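Local coordinates for AxyAgu115A (Amphibacillus xylanus NBRC 15112, PDB 6NPS), which probably hydrolyses alpha-linked glucuronic acid side groups from glucuronoxylan, as a family GH115 alpha-glucuronidase, at residues W422-W432 with T456-F464. The protein carries 3 engineered substitutions. Residues are numbered along the deposited sequence; the frame is centred on the assembly and turned at random.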
loop_
_atom_site.group_PDB
_atom_site.type_symbol
_atom_site.label_atom_id
_atom_site.label_comp_id
_atom_site.label_asym_id
_atom_site.label_seq_id
_atom_site.Cartn_x
_atom_site.Cartn_y
_atom_site.Cartn_z
ATOM N N TRP A 422 15.569 16.851 16.763
ATOM C CA TRP A 422 15.710 17.967 15.837
ATOM C C TRP A 422 15.253 19.287 16.476
ATOM O O TRP A 422 16.043 20.221 16.655
ATOM C CB TRP A 422 14.899 17.641 14.568
ATOM C CG TRP A 422 14.869 18.729 13.554
ATOM C CD1 TRP A 422 15.936 19.404 13.047
ATOM C CD2 TRP A 422 13.710 19.254 12.915
ATOM N NE1 TRP A 422 15.513 20.325 12.120
ATOM C CE2 TRP A 422 14.147 20.262 12.022
ATOM C CE3 TRP A 422 12.345 18.983 13.025
ATOM C CZ2 TRP A 422 13.267 21.005 11.233
ATOM C CZ3 TRP A 422 11.447 19.736 12.242
ATOM C CH2 TRP A 422 11.917 20.732 11.353
ATOM N N ILE A 423 13.967 19.377 16.785
ATOM C CA ILE A 423 13.360 20.554 17.403
ATOM C C ILE A 423 12.542 20.066 18.584
ATOM O O ILE A 423 11.959 18.976 18.521
ATOM C CB ILE A 423 12.467 21.323 16.398
ATOM C CG1 ILE A 423 13.280 21.935 15.285
ATOM C CG2 ILE A 423 11.777 22.499 17.050
ATOM C CD1 ILE A 423 12.391 22.777 14.370
ATOM N N ASN A 424 12.493 20.864 19.657
ATOM C CA ASN A 424 11.645 20.589 20.835
ATOM C C ASN A 424 10.292 20.001 20.441
ATOM O O ASN A 424 9.573 20.561 19.600
ATOM C CB ASN A 424 11.420 21.901 21.623
ATOM C CG ASN A 424 10.467 21.746 22.813
ATOM O OD1 ASN A 424 10.480 20.734 23.499
ATOM N ND2 ASN A 424 9.645 22.766 23.065
ATOM N N SER A 425 9.927 18.876 21.080
ATOM C CA SER A 425 8.596 18.290 20.946
ATOM C C SER A 425 8.023 17.924 22.315
ATOM O O SER A 425 7.125 17.076 22.401
ATOM C CB SER A 425 8.635 17.051 20.026
ATOM O OG SER A 425 9.615 16.136 20.507
ATOM N N SER A 426 8.538 18.534 23.390
ATOM C CA SER A 426 8.044 18.339 24.745
ATOM C C SER A 426 7.041 19.427 25.141
ATOM O O SER A 426 7.039 20.550 24.622
ATOM C CB SER A 426 9.192 18.294 25.752
ATOM O OG SER A 426 10.147 17.299 25.342
ATOM N N TYR A 427 6.184 19.078 26.079
ATOM C CA TYR A 427 4.956 19.836 26.340
ATOM C C TYR A 427 4.864 20.063 27.836
ATOM O O TYR A 427 4.884 19.096 28.597
ATOM C CB TYR A 427 3.780 19.007 25.800
ATOM C CG TYR A 427 2.393 19.632 25.853
ATOM C CD1 TYR A 427 2.144 20.853 25.292
ATOM C CD2 TYR A 427 1.339 18.939 26.462
ATOM C CE1 TYR A 427 0.822 21.437 25.380
ATOM C CE2 TYR A 427 0.059 19.474 26.540
ATOM C CZ TYR A 427 -0.200 20.712 25.977
ATOM O OH TYR A 427 -1.473 21.225 26.070
ATOM N N LEU A 428 4.735 21.325 28.266
ATOM C CA LEU A 428 4.838 21.631 29.695
ATOM C C LEU A 428 3.875 20.856 30.577
ATOM O O LEU A 428 4.315 20.372 31.638
ATOM C CB LEU A 428 4.677 23.140 29.931
ATOM C CG LEU A 428 5.794 24.030 29.355
ATOM C CD1 LEU A 428 5.795 25.405 30.074
ATOM C CD2 LEU A 428 7.198 23.415 29.429
ATOM N N PRO A 429 2.591 20.682 30.223
ATOM C CA PRO A 429 1.690 19.917 31.106
ATOM C C PRO A 429 2.166 18.528 31.415
ATOM O O PRO A 429 1.987 18.044 32.542
ATOM C CB PRO A 429 0.368 19.882 30.301
ATOM C CG PRO A 429 0.396 21.195 29.556
ATOM C CD PRO A 429 1.841 21.362 29.135
ATOM N N LYS A 430 2.745 17.848 30.421
ATOM C CA LYS A 430 3.288 16.521 30.638
ATOM C C LYS A 430 4.516 16.566 31.546
ATOM O O LYS A 430 4.657 15.748 32.471
ATOM C CB LYS A 430 3.644 15.908 29.289
ATOM C CG LYS A 430 4.439 14.595 29.347
ATOM C CD LYS A 430 3.564 13.421 29.645
ATOM C CE LYS A 430 4.361 12.097 29.527
ATOM N NZ LYS A 430 4.359 11.503 28.159
ATOM N N ILE A 431 5.420 17.507 31.286
ATOM C CA ILE A 431 6.604 17.653 32.146
ATOM C C ILE A 431 6.187 17.917 33.578
ATOM O O ILE A 431 6.766 17.355 34.522
ATOM C CB ILE A 431 7.534 18.770 31.634
ATOM C CG1 ILE A 431 8.028 18.446 30.230
ATOM C CG2 ILE A 431 8.763 18.929 32.541
ATOM C CD1 ILE A 431 8.668 19.674 29.542
ATOM N N TRP A 432 5.210 18.831 33.771
ATOM C CA TRP A 432 4.746 19.133 35.121
ATOM C C TRP A 432 4.194 17.878 35.787
ATOM O O TRP A 432 4.529 17.575 36.937
ATOM C CB TRP A 432 3.695 20.254 35.097
ATOM C CG TRP A 432 3.121 20.563 36.438
ATOM C CD1 TRP A 432 3.550 21.532 37.297
ATOM C CD2 TRP A 432 2.041 19.891 37.095
ATOM N NE1 TRP A 432 2.807 21.511 38.436
ATOM C CE2 TRP A 432 1.859 20.525 38.338
ATOM C CE3 TRP A 432 1.199 18.830 36.750
ATOM C CZ2 TRP A 432 0.883 20.120 39.249
ATOM C CZ3 TRP A 432 0.225 18.432 37.662
ATOM C CH2 TRP A 432 0.070 19.082 38.882
ATOM N N THR A 456 16.344 25.247 20.800
ATOM C CA THR A 456 14.885 25.098 20.790
ATOM C C THR A 456 14.343 24.451 22.061
ATOM O O THR A 456 13.121 24.405 22.253
ATOM C CB THR A 456 14.351 24.310 19.569
ATOM O OG1 THR A 456 14.489 22.904 19.788
ATOM C CG2 THR A 456 15.119 24.697 18.293
ATOM N N GLN A 457 15.205 24.020 22.975
ATOM C CA GLN A 457 14.707 23.495 24.244
ATOM C C GLN A 457 14.606 24.553 25.345
ATOM O O GLN A 457 14.422 24.186 26.506
ATOM C CB GLN A 457 15.590 22.330 24.732
ATOM C CG GLN A 457 15.866 21.254 23.686
ATOM C CD GLN A 457 14.611 20.462 23.320
ATOM O OE1 GLN A 457 13.594 20.552 24.002
ATOM N NE2 GLN A 457 14.683 19.694 22.248
ATOM N N GLU A 458 14.680 25.841 25.015
ATOM C CA GLU A 458 14.810 26.863 26.054
ATOM C C GLU A 458 13.554 26.972 26.916
ATOM O O GLU A 458 13.661 27.138 28.128
ATOM C CB GLU A 458 15.148 28.225 25.440
ATOM C CG GLU A 458 16.501 28.293 24.730
ATOM C CD GLU A 458 16.438 27.825 23.263
ATOM O OE1 GLU A 458 15.336 27.450 22.788
ATOM O OE2 GLU A 458 17.498 27.826 22.591
ATOM N N LEU A 459 12.346 26.882 26.327
ATOM C CA LEU A 459 11.152 26.971 27.177
ATOM C C LEU A 459 11.040 25.785 28.135
ATOM O O LEU A 459 10.905 26.007 29.349
ATOM C CB LEU A 459 9.888 27.101 26.309
ATOM C CG LEU A 459 8.562 26.974 27.068
ATOM C CD1 LEU A 459 8.393 28.216 27.927
ATOM C CD2 LEU A 459 7.365 26.846 26.132
ATOM N N PRO A 460 11.095 24.522 27.688
ATOM C CA PRO A 460 10.963 23.426 28.664
ATOM C C PRO A 460 12.169 23.297 29.604
ATOM O O PRO A 460 11.986 22.860 30.749
ATOM C CB PRO A 460 10.770 22.185 27.785
ATOM C CG PRO A 460 11.366 22.527 26.488
ATOM C CD PRO A 460 11.163 24.033 26.311
ATOM N N LEU A 461 13.366 23.703 29.179
ATOM C CA LEU A 461 14.507 23.723 30.099
ATOM C C LEU A 461 14.320 24.786 31.180
ATOM O O LEU A 461 14.618 24.554 32.355
ATOM C CB LEU A 461 15.818 23.952 29.316
ATOM C CG LEU A 461 17.089 24.092 30.209
ATOM C CD1 LEU A 461 17.279 22.808 31.019
ATOM C CD2 LEU A 461 18.338 24.430 29.368
ATOM N N SER A 462 13.854 25.977 30.797
ATOM C CA SER A 462 13.578 27.013 31.787
ATOM C C SER A 462 12.560 26.500 32.809
ATOM O O SER A 462 12.724 26.683 34.022
ATOM C CB SER A 462 13.070 28.287 31.080
ATOM O OG SER A 462 14.044 28.922 30.249
ATOM N N PHE A 463 11.503 25.835 32.320
ATOM C CA PHE A 463 10.458 25.322 33.193
ATOM C C PHE A 463 11.001 24.256 34.143
ATOM O O PHE A 463 10.704 24.261 35.343
ATOM C CB PHE A 463 9.301 24.753 32.341
ATOM C CG PHE A 463 8.206 24.167 33.201
ATOM C CD1 PHE A 463 7.464 24.994 34.010
ATOM C CD2 PHE A 463 7.995 22.790 33.258
ATOM C CE1 PHE A 463 6.502 24.486 34.876
ATOM C CE2 PHE A 463 7.005 22.262 34.110
ATOM C CZ PHE A 463 6.268 23.123 34.917
ATOM N N PHE A 464 11.749 23.292 33.593
ATOM C CA PHE A 464 12.299 22.183 34.362
ATOM C C PHE A 464 13.171 22.699 35.505
ATOM O O PHE A 464 13.009 22.289 36.667
ATOM C CB PHE A 464 13.109 21.291 33.413
ATOM C CG PHE A 464 13.669 20.021 34.050
ATOM C CD1 PHE A 464 14.962 20.004 34.535
ATOM C CD2 PHE A 464 12.929 18.850 34.059
ATOM C CE1 PHE A 464 15.519 18.836 35.112
ATOM C CE2 PHE A 464 13.437 17.678 34.629
ATOM C CZ PHE A 464 14.763 17.667 35.144
#
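Asn424 lies against the turn that leads into helix 458-469, and its backbone N gives a nearly straight hydrogen bond (164°) to Thr456 OG1 at 2.9 Å. The first torsion of Thr456 sets OG1 between its own backbone N and carbonyl carbon, facing the incoming N-H. Out along Asn424, CB comes within 3.1 Å of Thr456 O, and CG turns toward the helix start with chi1 at 176°, anti to the backbone N. OD1 then touches Pro460 CG at 3.6 Å and accepts from Ser426 N, a donor well above the carbonyl plane, closing an Asx turn. ND2 comes up to the CG-CD side of the same proline ring, 3.8 Å from Pro460 CD, and is hydrogen-bonded to Tyr513 OH. An alanine here would probably leave Ser426 N and Tyr513 OH without this partner and open a gap beside Pro460.

Farther along, the contact turns apolar. Leu428 CD2 wedges between Pro460 and Phe463, 3.8 Å from Phe463 CB, while Ile431 CD1 rests on Pro460 CB at 3.7 Å. Ile431 CG2 and Trp432 CB both reach the edge of the Phe463 ring, the latter 3.9 Å from CZ; Tyr485 of helix 482-494 meets that ring edge-to-face. The short helical segments run in nearly the same direction, 28° apart. Strands 405-410 and 446-450, which precede the two helices, are parallel neighbours in the eight-stranded sheet, so this is the buried packing of adjacent helices around a barrel, as expected for the TIM-barrel clan to which the GH115 domain belongs.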